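Local coordinates for CDP-4-keto-6-deoxy-D-glucose-3-dehydrase (Yersinia pseudotuberculosis, PDB 3BB8), which probably takes part in 3,6-dideoxyhexose formation for lipopolysaccharide, acting on CDP-4-keto-6-deoxy-D-glucose with a pyridoxal 5'-phosphate cofactor in an aspartate aminotransferase fold, at residues Val40-Met49 with Ala297-Arg305; Leu186-Leu196 with Ala205-Ser215. The protein carries 1 engineered substitution. All coordinates share one frame; numbering follows the deposited sequence.

How the contacts relate
Contact 2 is the buried one: parallel strands 187-191 and 211-215 lie side by side in the large mixed sheet and carry the pyridoxal phosphate at the C-terminal end of 187-191. Contact 1 lies farther from the centre of the chain, about 19 Å against 9 Å, and is only partly buried; there helices 43-55 and 293-323 pack next to the second subunit. Contact 1 joins side chains, with apolar alanine, leucine and sulfur contacts toward one end and a salt bridge at the other, whereas contact 2 rests on backbone bonds and on carboxylates that accept from peptide N-H groups. The centres are about 24 Å apart, and contact 2 is nested within the loop that contact 1 closes.

Contact 1: residues Val40-Met49 with Ala297-Arg305; sequences VIGTKELQLM and ACGLAQLER
Glu45 reaches across to Arg305 and is the knob of this helix pair, its side chain sitting among Cys298, Ala301, Gln302 and Arg305. Its chain folds at CG (chi2 73°), which turns the carboxylate back toward the start of its own helix and puts OE1 3.0 Å from Arg305 NH1 in a salt bridge. Glu45 OE1 lies at the guanidinium edge, near its plane, with the carboxylate and guanidinium planes 37° apart, while Val40 O stands over one guanidinium face. Next to the charged pair, Ala301 CB fits against the helix backbone, 3.5 Å from Glu45 CA.

At the other end, Leu48 brings CB to 3.8 Å from Ala297 CB and lays CD1 beside Ala301 CB. Met49 SD rests 3.9 Å from Cys298 CB. On the solvent side the bend of Lys44 at chi2 lays its CG against Ala301 CB at 3.6 Å and leaves NZ 4.0 Å from Glu304 OE2, beyond salt-bridge range.

Ser53 and Leu58 of the second subunit pack on Met49 and Cys298, respectively. The segments of helices 43-55 and 293-323 run nearly antiparallel, 7.9 Å apart at 151°: a close-packed antiparallel helix pair, built round small alanines, beside the subunit interface.

Contact 2: residues Leu186-Leu196 with Ala205-Ser215; sequences LWLIEDCCDAL and AGTFGDIGTVS. With PLP (pyridoxal-5'-phosphate), chain C.
With CG beside the backbone N (chi1 -85°) and the chain extended beyond it, Glu190 carries its carboxylate to the backbone N atoms of Phe208 and Gly209. Strands 187-191 and 211-215 are parallel partners in the large sheet of the aspartate aminotransferase fold, joined by backbone bonds such as Glu190 N to Ile211 O.

Glu190 OE1 takes the two successive N-H groups, Phe208 N at 2.9 Å from the syn side and Gly209 N at 3.0 Å from the anti side, both out of the carboxylate plane. Asp210 OD1 accepts Leu188 N at 2.8 Å in a nearly straight bond, and its carboxylate stands steeply (76°) to the Trp187 ring, CG meeting CE3 at the ring edge.

On the opposite face of the sheet from Glu190, Asp191 swings CG away from its own N (chi1 177°), and OD2 accepts Cys193 N, closing an Asx turn that, with OD1 also hydrogen-bonded to Thr123 OG1, steadies the carboxylate. PLP N1 donates to Asp191 OD1 at 2.9 Å, and at the far end of the cofactor Ser215 OG donates to phosphate oxygen O1P at 2.6 Å.

Contact 1: residues Val40-Met49 with Ala297-Arg305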
ATOM      1  N   VAL A  40     -21.415   0.850  -6.174  1.00 44.36           N
ATOM      2  CA  VAL A  40     -22.769   1.298  -5.880  1.00 46.17           C
ATOM      3  C   VAL A  40     -22.712   1.969  -4.505  1.00 45.89           C
ATOM      4  O   VAL A  40     -22.833   1.312  -3.465  1.00 43.24           O
ATOM      5  CB  VAL A  40     -23.770   0.114  -5.850  1.00 47.24           C
ATOM      6  CG1 VAL A  40     -25.152   0.606  -5.439  1.00 46.26           C
ATOM      7  CG2 VAL A  40     -23.840  -0.537  -7.228  1.00 48.86           C
ATOM      8  N   ILE A  41     -22.492   3.280  -4.519  1.00 45.98           N
ATOM      9  CA  ILE A  41     -22.400   4.061  -3.295  1.00 48.57           C
ATOM     10  C   ILE A  41     -23.510   5.104  -3.234  1.00 50.64           C
ATOM     11  O   ILE A  41     -24.085   5.475  -4.259  1.00 51.19           O
ATOM     12  CB  ILE A  41     -21.049   4.802  -3.194  1.00 46.81           C
ATOM     13  CG1 ILE A  41     -20.947   5.854  -4.305  1.00 45.26           C
ATOM     14  CG2 ILE A  41     -19.905   3.799  -3.282  1.00 47.17           C
ATOM     15  CD1 ILE A  41     -19.777   6.798  -4.171  1.00 44.11           C
ATOM     16  N   GLY A  42     -23.788   5.585  -2.028  1.00 51.93           N
ATOM     17  CA  GLY A  42     -24.826   6.577  -1.851  1.00 52.48           C
ATOM     18  C   GLY A  42     -24.611   7.501  -0.670  1.00 53.68           C
ATOM     19  O   GLY A  42     -23.483   7.708  -0.209  1.00 54.42           O
ATOM     20  N   THR A  43     -25.717   8.055  -0.180  1.00 53.20           N
ATOM     21  CA  THR A  43     -25.719   8.986   0.940  1.00 51.72           C
ATOM     22  C   THR A  43     -24.841   8.559   2.108  1.00 50.29           C
ATOM     23  O   THR A  43     -23.976   9.314   2.545  1.00 50.15           O
ATOM     24  CB  THR A  43     -27.154   9.197   1.449  1.00 52.61           C
ATOM     25  OG1 THR A  43     -27.971   9.665   0.369  1.00 53.34           O
ATOM     26  CG2 THR A  43     -27.177  10.214   2.573  1.00 51.81           C
ATOM     27  N   LYS A  44     -25.057   7.349   2.609  1.00 49.83           N
ATOM     28  CA  LYS A  44     -24.286   6.854   3.738  1.00 51.13           C
ATOM     29  C   LYS A  44     -22.773   6.918   3.500  1.00 51.60           C
ATOM     30  O   LYS A  44     -22.031   7.424   4.346  1.00 51.88           O
ATOM     31  CB  LYS A  44     -24.701   5.422   4.057  1.00 53.29           C
ATOM     32  CG  LYS A  44     -24.268   4.945   5.430  1.00 56.30           C
ATOM     33  CD  LYS A  44     -24.992   5.705   6.538  1.00 59.83           C
ATOM     34  CE  LYS A  44     -24.690   5.116   7.914  1.00 60.21           C
ATOM     35  NZ  LYS A  44     -25.587   5.674   8.969  1.00 62.01           N
ATOM     36  N   GLU A  45     -22.317   6.419   2.351  1.00 49.75           N
ATOM     37  CA  GLU A  45     -20.893   6.429   2.045  1.00 48.16           C
ATOM     38  C   GLU A  45     -20.326   7.836   2.088  1.00 48.33           C
ATOM     39  O   GLU A  45     -19.337   8.083   2.775  1.00 47.39           O
ATOM     40  CB  GLU A  45     -20.604   5.824   0.663  1.00 46.42           C
ATOM     41  CG  GLU A  45     -20.805   4.310   0.548  1.00 45.87           C
ATOM     42  CD  GLU A  45     -22.266   3.913   0.550  1.00 45.07           C
ATOM     43  OE1 GLU A  45     -23.088   4.713   0.063  1.00 47.43           O
ATOM     44  OE2 GLU A  45     -22.599   2.807   1.021  1.00 43.22           O
ATOM     45  N   LEU A  46     -20.946   8.759   1.359  1.00 48.71           N
ATOM     46  CA  LEU A  46     -20.447  10.129   1.336  1.00 49.27           C
ATOM     47  C   LEU A  46     -20.504  10.791   2.701  1.00 49.46           C
ATOM     48  O   LEU A  46     -19.633  11.590   3.045  1.00 49.45           O
ATOM     49  CB  LEU A  46     -21.217  10.986   0.329  1.00 49.43           C
ATOM     50  CG  LEU A  46     -20.867  10.775  -1.149  1.00 50.81           C
ATOM     51  CD1 LEU A  46     -21.518   9.494  -1.641  1.00 50.09           C
ATOM     52  CD2 LEU A  46     -21.345  11.967  -1.971  1.00 48.51           C
ATOM     53  N   GLN A  47     -21.526  10.458   3.482  1.00 50.27           N
ATOM     54  CA  GLN A  47     -21.664  11.052   4.801  1.00 50.01           C
ATOM     55  C   GLN A  47     -20.505  10.653   5.710  1.00 50.22           C
ATOM     56  O   GLN A  47     -19.804  11.520   6.251  1.00 48.30           O
ATOM     57  CB  GLN A  47     -22.998  10.653   5.428  1.00 51.37           C
ATOM     58  CG  GLN A  47     -24.200  11.287   4.734  1.00 53.55           C
ATOM     59  CD  GLN A  47     -25.503  11.049   5.473  1.00 53.19           C
ATOM     60  OE1 GLN A  47     -25.862   9.909   5.775  1.00 52.87           O
ATOM     61  NE2 GLN A  47     -26.224  12.130   5.765  1.00 53.74           N
ATOM     62  N   LEU A  48     -20.295   9.347   5.866  1.00 48.51           N
ATOM     63  CA  LEU A  48     -19.211   8.865   6.710  1.00 47.88           C
ATOM     64  C   LEU A  48     -17.855   9.415   6.264  1.00 47.99           C
ATOM     65  O   LEU A  48     -17.070   9.865   7.097  1.00 47.89           O
ATOM     66  CB  LEU A  48     -19.181   7.334   6.739  1.00 44.58           C
ATOM     67  CG  LEU A  48     -20.444   6.663   7.282  1.00 44.94           C
ATOM     68  CD1 LEU A  48     -20.121   5.242   7.726  1.00 43.45           C
ATOM     69  CD2 LEU A  48     -20.987   7.456   8.466  1.00 46.23           C
ATOM     70  N   MET A  49     -17.574   9.399   4.965  1.00 47.40           N
ATOM     71  CA  MET A  49     -16.292   9.922   4.511  1.00 48.80           C
ATOM     72  C   MET A  49     -16.127  11.369   4.964  1.00 48.18           C
ATOM     73  O   MET A  49     -15.014  11.823   5.234  1.00 47.18           O
ATOM     74  CB  MET A  49     -16.167   9.829   2.990  1.00 47.56           C
ATOM     75  CG  MET A  49     -16.002   8.409   2.495  1.00 49.12           C
ATOM     76  SD  MET A  49     -15.452   8.370   0.793  1.00 50.10           S
ATOM     77  CE  MET A  49     -17.002   8.760  -0.056  1.00 49.88           C
ATOM     78  N   ALA A 297     -14.104   4.563   6.427  1.00 35.48           N
ATOM     79  CA  ALA A 297     -15.472   5.068   6.497  1.00 37.99           C
ATOM     80  C   ALA A 297     -16.313   4.555   5.334  1.00 39.04           C
ATOM     81  O   ALA A 297     -17.379   3.959   5.538  1.00 40.12           O
ATOM     82  CB  ALA A 297     -15.462   6.601   6.493  1.00 37.25           C
ATOM     83  N   CYS A 298     -15.827   4.795   4.117  1.00 38.36           N
ATOM     84  CA  CYS A 298     -16.523   4.366   2.915  1.00 37.64           C
ATOM     85  C   CYS A 298     -16.839   2.888   3.042  1.00 37.12           C
ATOM     86  O   CYS A 298     -17.964   2.465   2.808  1.00 38.62           O
ATOM     87  CB  CYS A 298     -15.653   4.622   1.683  1.00 38.67           C
ATOM     88  SG  CYS A 298     -16.500   4.437   0.089  1.00 40.01           S
ATOM     89  N   GLY A 299     -15.846   2.107   3.439  1.00 37.19           N
ATOM     90  CA  GLY A 299     -16.055   0.682   3.596  1.00 37.29           C
ATOM     91  C   GLY A 299     -17.113   0.341   4.627  1.00 38.81           C
ATOM     92  O   GLY A 299     -17.897  -0.584   4.431  1.00 36.72           O
ATOM     93  N   LEU A 300     -17.146   1.086   5.732  1.00 41.15           N
ATOM     94  CA  LEU A 300     -18.128   0.821   6.788  1.00 40.34           C
ATOM     95  C   LEU A 300     -19.550   0.987   6.260  1.00 40.09           C
ATOM     96  O   LEU A 300     -20.391   0.115   6.465  1.00 40.41           O
ATOM     97  CB  LEU A 300     -17.899   1.740   7.992  1.00 38.47           C
ATOM     98  CG  LEU A 300     -18.785   1.456   9.211  1.00 37.10           C
ATOM     99  CD1 LEU A 300     -18.595   0.024   9.693  1.00 34.95           C
ATOM    100  CD2 LEU A 300     -18.439   2.436  10.309  1.00 37.09           C
ATOM    101  N   ALA A 301     -19.809   2.097   5.577  1.00 40.80           N
ATOM    102  CA  ALA A 301     -21.130   2.346   4.994  1.00 42.54           C
ATOM    103  C   ALA A 301     -21.499   1.181   4.072  1.00 44.23           C
ATOM    104  O   ALA A 301     -22.584   0.601   4.185  1.00 46.26           O
ATOM    105  CB  ALA A 301     -21.123   3.661   4.199  1.00 41.79           C
ATOM    106  N   GLN A 302     -20.580   0.843   3.169  1.00 44.85           N
ATOM    107  CA  GLN A 302     -20.769  -0.249   2.219  1.00 44.70           C
ATOM    108  C   GLN A 302     -21.175  -1.546   2.919  1.00 45.30           C
ATOM    109  O   GLN A 302     -21.983  -2.314   2.399  1.00 44.22           O
ATOM    110  CB  GLN A 302     -19.472  -0.502   1.429  1.00 44.50           C
ATOM    111  CG  GLN A 302     -19.066   0.577   0.428  1.00 43.12           C
ATOM    112  CD  GLN A 302     -19.851   0.508  -0.877  1.00 44.46           C
ATOM    113  OE1 GLN A 302     -20.967   1.020  -0.978  1.00 42.74           O
ATOM    114  NE2 GLN A 302     -19.269  -0.136  -1.882  1.00 41.19           N
ATOM    115  N   LEU A 303     -20.611  -1.797   4.094  1.00 47.01           N
ATOM    116  CA  LEU A 303     -20.923  -3.019   4.829  1.00 50.44           C
ATOM    117  C   LEU A 303     -22.410  -3.203   5.127  1.00 52.67           C
ATOM    118  O   LEU A 303     -22.877  -4.322   5.338  1.00 53.07           O
ATOM    119  CB  LEU A 303     -20.129  -3.076   6.137  1.00 50.06           C
ATOM    120  CG  LEU A 303     -18.722  -3.676   6.041  1.00 50.75           C
ATOM    121  CD1 LEU A 303     -18.045  -3.615   7.405  1.00 52.19           C
ATOM    122  CD2 LEU A 303     -18.811  -5.120   5.568  1.00 47.23           C
ATOM    123  N   GLU A 304     -23.160  -2.112   5.154  1.00 53.99           N
ATOM    124  CA  GLU A 304     -24.580  -2.236   5.423  1.00 58.70           C
ATOM    125  C   GLU A 304     -25.267  -2.896   4.224  1.00 58.99           C
ATOM    126  O   GLU A 304     -26.136  -3.758   4.384  1.00 58.67           O
ATOM    127  CB  GLU A 304     -25.193  -0.854   5.682  1.00 61.85           C
ATOM    128  CG  GLU A 304     -24.602  -0.121   6.886  1.00 66.93           C
ATOM    129  CD  GLU A 304     -25.224   1.254   7.100  1.00 69.31           C
ATOM    130  OE1 GLU A 304     -26.463   1.330   7.260  1.00 70.96           O
ATOM    131  OE2 GLU A 304     -24.476   2.258   7.110  1.00 70.09           O
ATOM    132  N   ARG A 305     -24.834  -2.509   3.027  1.00 58.37           N
ATOM    133  CA  ARG A 305     -25.411  -2.997   1.777  1.00 57.72           C
ATOM    134  C   ARG A 305     -24.867  -4.326   1.252  1.00 56.79           C
ATOM    135  O   ARG A 305     -25.331  -4.813   0.226  1.00 57.47           O
ATOM    136  CB  ARG A 305     -25.238  -1.910   0.709  1.00 57.42           C
ATOM    137  CG  ARG A 305     -25.499  -0.522   1.280  1.00 60.05           C
ATOM    138  CD  ARG A 305     -25.076   0.625   0.377  1.00 61.44           C
ATOM    139  NE  ARG A 305     -26.065   0.927  -0.651  1.00 63.73           N
ATOM    140  CZ  ARG A 305     -26.246   2.136  -1.178  1.00 63.94           C
ATOM    141  NH1 ARG A 305     -25.508   3.163  -0.769  1.00 62.28           N
ATOM    142  NH2 ARG A 305     -27.159   2.317  -2.124  1.00 63.72           N
TER

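Contact 2: residues Leu186-Leu196 with Ala205-Ser215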
ATOM      1  N   LEU A 186       0.003 -28.668   4.599  1.00 45.18           N
ATOM      2  CA  LEU A 186       0.318 -27.475   3.832  1.00 43.29           C
ATOM      3  C   LEU A 186      -0.512 -26.299   4.319  1.00 41.15           C
ATOM      4  O   LEU A 186      -1.652 -26.473   4.754  1.00 40.70           O
ATOM      5  CB  LEU A 186       0.005 -27.703   2.355  1.00 44.28           C
ATOM      6  CG  LEU A 186       0.663 -28.882   1.645  1.00 46.91           C
ATOM      7  CD1 LEU A 186       0.057 -29.023   0.253  1.00 45.66           C
ATOM      8  CD2 LEU A 186       2.171 -28.672   1.570  1.00 46.94           C
ATOM      9  N   TRP A 187       0.077 -25.107   4.250  1.00 38.16           N
ATOM     10  CA  TRP A 187      -0.609 -23.873   4.625  1.00 34.33           C
ATOM     11  C   TRP A 187      -1.633 -23.606   3.530  1.00 32.33           C
ATOM     12  O   TRP A 187      -1.373 -23.900   2.365  1.00 31.23           O
ATOM     13  CB  TRP A 187       0.369 -22.689   4.644  1.00 33.60           C
ATOM     14  CG  TRP A 187       1.271 -22.619   5.823  1.00 29.23           C
ATOM     15  CD1 TRP A 187       2.619 -22.831   5.841  1.00 30.35           C
ATOM     16  CD2 TRP A 187       0.899 -22.265   7.154  1.00 28.04           C
ATOM     17  NE1 TRP A 187       3.110 -22.625   7.109  1.00 30.40           N
ATOM     18  CE2 TRP A 187       2.073 -22.277   7.934  1.00 26.93           C
ATOM     19  CE3 TRP A 187      -0.318 -21.933   7.765  1.00 27.90           C
ATOM     20  CZ2 TRP A 187       2.069 -21.969   9.288  1.00 28.69           C
ATOM     21  CZ3 TRP A 187      -0.322 -21.627   9.106  1.00 28.58           C
ATOM     22  CH2 TRP A 187       0.864 -21.645   9.855  1.00 27.33           C
ATOM     23  N   LEU A 188      -2.783 -23.043   3.884  1.00 32.64           N
ATOM     24  CA  LEU A 188      -3.790 -22.735   2.872  1.00 33.35           C
ATOM     25  C   LEU A 188      -4.243 -21.274   2.892  1.00 33.01           C
ATOM     26  O   LEU A 188      -4.801 -20.799   3.889  1.00 31.47           O
ATOM     27  CB  LEU A 188      -5.036 -23.625   3.025  1.00 32.70           C
ATOM     28  CG  LEU A 188      -6.160 -23.223   2.045  1.00 33.58           C
ATOM     29  CD1 LEU A 188      -5.752 -23.620   0.638  1.00 27.69           C
ATOM     30  CD2 LEU A 188      -7.489 -23.873   2.420  1.00 31.76           C
ATOM     31  N   ILE A 189      -4.020 -20.566   1.787  1.00 32.59           N
ATOM     32  CA  ILE A 189      -4.462 -19.175   1.699  1.00 31.94           C
ATOM     33  C   ILE A 189      -5.590 -19.036   0.676  1.00 32.98           C
ATOM     34  O   ILE A 189      -5.430 -19.375  -0.499  1.00 31.32           O
ATOM     35  CB  ILE A 189      -3.311 -18.223   1.313  1.00 30.89           C
ATOM     36  CG1 ILE A 189      -2.300 -18.158   2.459  1.00 31.97           C
ATOM     37  CG2 ILE A 189      -3.856 -16.818   1.040  1.00 27.44           C
ATOM     38  CD1 ILE A 189      -1.025 -17.466   2.119  1.00 28.28           C
ATOM     39  N   GLU A 190      -6.730 -18.539   1.144  1.00 32.67           N
ATOM     40  CA  GLU A 190      -7.903 -18.329   0.304  1.00 31.81           C
ATOM     41  C   GLU A 190      -8.011 -16.890  -0.199  1.00 32.33           C
ATOM     42  O   GLU A 190      -8.378 -15.995   0.565  1.00 29.67           O
ATOM     43  CB  GLU A 190      -9.180 -18.610   1.091  1.00 33.84           C
ATOM     44  CG  GLU A 190      -9.650 -20.038   1.171  1.00 36.38           C
ATOM     45  CD  GLU A 190     -10.924 -20.126   1.993  1.00 38.85           C
ATOM     46  OE1 GLU A 190     -10.831 -20.223   3.238  1.00 42.37           O
ATOM     47  OE2 GLU A 190     -12.022 -20.067   1.402  1.00 36.91           O
ATOM     48  N   ASP A 191      -7.702 -16.663  -1.472  1.00 31.69           N
ATOM     49  CA  ASP A 191      -7.847 -15.330  -2.046  1.00 28.77           C
ATOM     50  C   ASP A 191      -9.335 -15.196  -2.377  1.00 29.12           C
ATOM     51  O   ASP A 191      -9.829 -15.808  -3.326  1.00 29.31           O
ATOM     52  CB  ASP A 191      -7.001 -15.198  -3.318  1.00 27.50           C
ATOM     53  CG  ASP A 191      -7.172 -13.844  -4.006  1.00 28.92           C
ATOM     54  OD1 ASP A 191      -6.297 -13.494  -4.834  1.00 29.01           O
ATOM     55  OD2 ASP A 191      -8.175 -13.138  -3.734  1.00 26.31           O
ATOM     56  N   CYS A 192     -10.037 -14.408  -1.569  1.00 30.74           N
ATOM     57  CA  CYS A 192     -11.470 -14.162  -1.711  1.00 27.32           C
ATOM     58  C   CYS A 192     -11.710 -12.738  -2.192  1.00 27.89           C
ATOM     59  O   CYS A 192     -12.777 -12.166  -1.942  1.00 26.01           O
ATOM     60  CB  CYS A 192     -12.173 -14.343  -0.358  1.00 25.92           C
ATOM     61  SG  CYS A 192     -11.976 -15.983   0.366  1.00 31.87           S
ATOM     62  N   CYS A 193     -10.727 -12.164  -2.878  1.00 26.77           N
ATOM     63  CA  CYS A 193     -10.868 -10.798  -3.365  1.00 27.55           C
ATOM     64  C   CYS A 193     -12.069 -10.584  -4.289  1.00 28.73           C
ATOM     65  O   CYS A 193     -12.549  -9.456  -4.439  1.00 27.68           O
ATOM     66  CB  CYS A 193      -9.579 -10.347  -4.051  1.00 27.00           C
ATOM     67  SG  CYS A 193      -8.221 -10.029  -2.868  1.00 29.42           S
ATOM     68  N   ASP A 194     -12.551 -11.652  -4.918  1.00 28.69           N
ATOM     69  CA  ASP A 194     -13.716 -11.525  -5.797  1.00 32.07           C
ATOM     70  C   ASP A 194     -14.842 -12.413  -5.287  1.00 31.85           C
ATOM     71  O   ASP A 194     -15.802 -12.678  -6.019  1.00 30.78           O
ATOM     72  CB  ASP A 194     -13.393 -11.976  -7.222  1.00 36.50           C
ATOM     73  CG  ASP A 194     -12.267 -11.193  -7.850  1.00 40.08           C
ATOM     74  OD1 ASP A 194     -12.220  -9.958  -7.694  1.00 40.91           O
ATOM     75  OD2 ASP A 194     -11.434 -11.820  -8.527  1.00 44.10           O
ATOM     76  N   ALA A 195     -14.726 -12.868  -4.041  1.00 30.07           N
ATOM     77  CA  ALA A 195     -15.720 -13.776  -3.482  1.00 30.08           C
ATOM     78  C   ALA A 195     -16.285 -13.420  -2.107  1.00 31.34           C
ATOM     79  O   ALA A 195     -16.542 -14.312  -1.297  1.00 30.60           O
ATOM     80  CB  ALA A 195     -15.141 -15.185  -3.444  1.00 26.67           C
ATOM     81  N   LEU A 196     -16.485 -12.137  -1.837  1.00 31.92           N
ATOM     82  CA  LEU A 196     -17.030 -11.747  -0.548  1.00 35.21           C
ATOM     83  C   LEU A 196     -18.496 -12.169  -0.488  1.00 38.78           C
ATOM     84  O   LEU A 196     -19.320 -11.706  -1.289  1.00 39.88           O
ATOM     85  CB  LEU A 196     -16.920 -10.238  -0.348  1.00 33.13           C
ATOM     86  CG  LEU A 196     -17.415  -9.740   1.013  1.00 33.39           C
ATOM     87  CD1 LEU A 196     -16.649 -10.439   2.131  1.00 33.40           C
ATOM     88  CD2 LEU A 196     -17.241  -8.239   1.100  1.00 31.67           C
ATOM     89  N   ALA A 205     -16.836 -18.225   2.643  1.00 46.72           N
ATOM     90  CA  ALA A 205     -15.545 -18.360   1.963  1.00 44.23           C
ATOM     91  C   ALA A 205     -14.436 -17.546   2.625  1.00 42.61           C
ATOM     92  O   ALA A 205     -14.618 -16.375   2.938  1.00 39.72           O
ATOM     93  CB  ALA A 205     -15.680 -17.946   0.506  1.00 43.38           C
ATOM     94  N   GLY A 206     -13.280 -18.171   2.819  1.00 42.50           N
ATOM     95  CA  GLY A 206     -12.165 -17.481   3.432  1.00 43.52           C
ATOM     96  C   GLY A 206     -11.925 -17.931   4.855  1.00 44.59           C
ATOM     97  O   GLY A 206     -10.958 -17.514   5.500  1.00 43.37           O
ATOM     98  N   THR A 207     -12.800 -18.806   5.336  1.00 44.72           N
ATOM     99  CA  THR A 207     -12.698 -19.312   6.693  1.00 44.20           C
ATOM    100  C   THR A 207     -12.393 -20.809   6.741  1.00 43.57           C
ATOM    101  O   THR A 207     -12.524 -21.441   7.787  1.00 43.35           O
ATOM    102  CB  THR A 207     -13.994 -19.018   7.470  1.00 43.71           C
ATOM    103  OG1 THR A 207     -15.037 -19.890   7.022  1.00 45.23           O
ATOM    104  CG2 THR A 207     -14.434 -17.582   7.218  1.00 44.21           C
ATOM    105  N   PHE A 208     -11.977 -21.373   5.613  1.00 41.98           N
ATOM    106  CA  PHE A 208     -11.648 -22.794   5.574  1.00 41.70           C
ATOM    107  C   PHE A 208     -10.143 -22.964   5.724  1.00 42.05           C
ATOM    108  O   PHE A 208      -9.662 -23.991   6.208  1.00 41.21           O
ATOM    109  CB  PHE A 208     -12.080 -23.432   4.247  1.00 43.20           C
ATOM    110  CG  PHE A 208     -13.571 -23.422   4.006  1.00 45.18           C
ATOM    111  CD1 PHE A 208     -14.249 -22.230   3.775  1.00 44.61           C
ATOM    112  CD2 PHE A 208     -14.290 -24.617   3.978  1.00 46.65           C
ATOM    113  CE1 PHE A 208     -15.618 -22.223   3.516  1.00 46.24           C
ATOM    114  CE2 PHE A 208     -15.660 -24.621   3.721  1.00 45.64           C
ATOM    115  CZ  PHE A 208     -16.324 -23.419   3.488  1.00 46.88           C
ATOM    116  N   GLY A 209      -9.396 -21.952   5.295  1.00 41.92           N
ATOM    117  CA  GLY A 209      -7.951 -22.027   5.384  1.00 41.04           C
ATOM    118  C   GLY A 209      -7.364 -21.202   6.511  1.00 40.45           C
ATOM    119  O   GLY A 209      -8.086 -20.679   7.361  1.00 37.82           O
ATOM    120  N   ASP A 210      -6.043 -21.073   6.509  1.00 40.13           N
ATOM    121  CA  ASP A 210      -5.367 -20.311   7.544  1.00 41.95           C
ATOM    122  C   ASP A 210      -5.533 -18.800   7.406  1.00 40.97           C
ATOM    123  O   ASP A 210      -5.839 -18.127   8.385  1.00 43.68           O
ATOM    124  CB  ASP A 210      -3.895 -20.695   7.575  1.00 42.88           C
ATOM    125  CG  ASP A 210      -3.703 -22.192   7.653  1.00 45.40           C
ATOM    126  OD1 ASP A 210      -3.517 -22.831   6.595  1.00 47.96           O
ATOM    127  OD2 ASP A 210      -3.763 -22.735   8.772  1.00 48.02           O
ATOM    128  N   ILE A 211      -5.334 -18.258   6.208  1.00 39.92           N
ATOM    129  CA  ILE A 211      -5.496 -16.817   6.008  1.00 37.93           C
ATOM    130  C   ILE A 211      -6.468 -16.546   4.861  1.00 36.25           C
ATOM    131  O   ILE A 211      -6.543 -17.308   3.909  1.00 36.93           O
ATOM    132  CB  ILE A 211      -4.168 -16.110   5.635  1.00 37.45           C
ATOM    133  CG1 ILE A 211      -3.015 -16.573   6.527  1.00 36.15           C
ATOM    134  CG2 ILE A 211      -4.354 -14.613   5.756  1.00 33.61           C
ATOM    135  CD1 ILE A 211      -3.003 -15.947   7.885  1.00 40.44           C
ATOM    136  N   GLY A 212      -7.202 -15.446   4.966  1.00 36.44           N
ATOM    137  CA  GLY A 212      -8.132 -15.057   3.924  1.00 34.96           C
ATOM    138  C   GLY A 212      -7.843 -13.616   3.517  1.00 35.96           C
ATOM    139  O   GLY A 212      -7.344 -12.828   4.333  1.00 35.30           O
ATOM    140  N   THR A 213      -8.142 -13.267   2.266  1.00 33.26           N
ATOM    141  CA  THR A 213      -7.909 -11.912   1.763  1.00 31.15           C
ATOM    142  C   THR A 213      -9.098 -11.462   0.919  1.00 31.77           C
ATOM    143  O   THR A 213      -9.772 -12.282   0.293  1.00 31.49           O
ATOM    144  CB  THR A 213      -6.655 -11.856   0.875  1.00 30.07           C
ATOM    145  OG1 THR A 213      -6.847 -12.709  -0.262  1.00 31.44           O
ATOM    146  CG2 THR A 213      -5.431 -12.328   1.644  1.00 29.02           C
ATOM    147  N   VAL A 214      -9.355 -10.162   0.908  1.00 30.16           N
ATOM    148  CA  VAL A 214     -10.454  -9.611   0.131  1.00 29.56           C
ATOM    149  C   VAL A 214     -10.007  -8.239  -0.362  1.00 29.93           C
ATOM    150  O   VAL A 214      -9.096  -7.628   0.220  1.00 29.14           O
ATOM    151  CB  VAL A 214     -11.751  -9.479   0.994  1.00 30.53           C
ATOM    152  CG1 VAL A 214     -11.568  -8.422   2.063  1.00 29.73           C
ATOM    153  CG2 VAL A 214     -12.941  -9.135   0.101  1.00 29.86           C
ATOM    154  N   SER A 215     -10.633  -7.762  -1.436  1.00 27.49           N
ATOM    155  CA  SER A 215     -10.289  -6.468  -2.021  1.00 25.90           C
ATOM    156  C   SER A 215     -11.432  -5.451  -1.997  1.00 25.16           C
ATOM    157  O   SER A 215     -12.597  -5.827  -2.046  1.00 27.01           O
ATOM    158  CB  SER A 215      -9.846  -6.671  -3.470  1.00 24.15           C
ATOM    159  OG  SER A 215      -9.841  -5.437  -4.171  1.00 19.95           O
TER
HETATM  160  N1  PLP C 500      -6.986 -11.304  -6.649  1.00 36.22           N
HETATM  161  C2  PLP C 500      -8.123 -11.301  -7.441  1.00 38.72           C
HETATM  162  C2A PLP C 500      -8.668 -12.647  -7.899  1.00 34.87           C
HETATM  163  C3  PLP C 500      -8.738 -10.064  -7.796  1.00 37.58           C
HETATM  164  O3  PLP C 500      -9.844 -10.015  -8.569  1.00 42.26           O
HETATM  165  C4  PLP C 500      -8.173  -8.805  -7.319  1.00 38.87           C
HETATM  166  C4A PLP C 500      -8.907  -7.476  -7.712  1.00 40.82           C
HETATM  167  C5  PLP C 500      -6.989  -8.875  -6.513  1.00 36.77           C
HETATM  168  C6  PLP C 500      -6.421 -10.169  -6.195  1.00 36.10           C
HETATM  169  C5A PLP C 500      -6.236  -7.725  -5.917  1.00 33.12           C
HETATM  170  O4P PLP C 500      -7.019  -6.685  -5.532  1.00 28.67           O
HETATM  171  P   PLP C 500      -6.683  -5.131  -5.767  1.00 28.86           P
HETATM  172  O1P PLP C 500      -7.543  -4.374  -4.774  1.00 27.71           O
HETATM  173  O2P PLP C 500      -7.139  -4.826  -7.311  1.00 30.42           O
HETATM  174  O3P PLP C 500      -5.184  -4.880  -5.578  1.00 26.52           O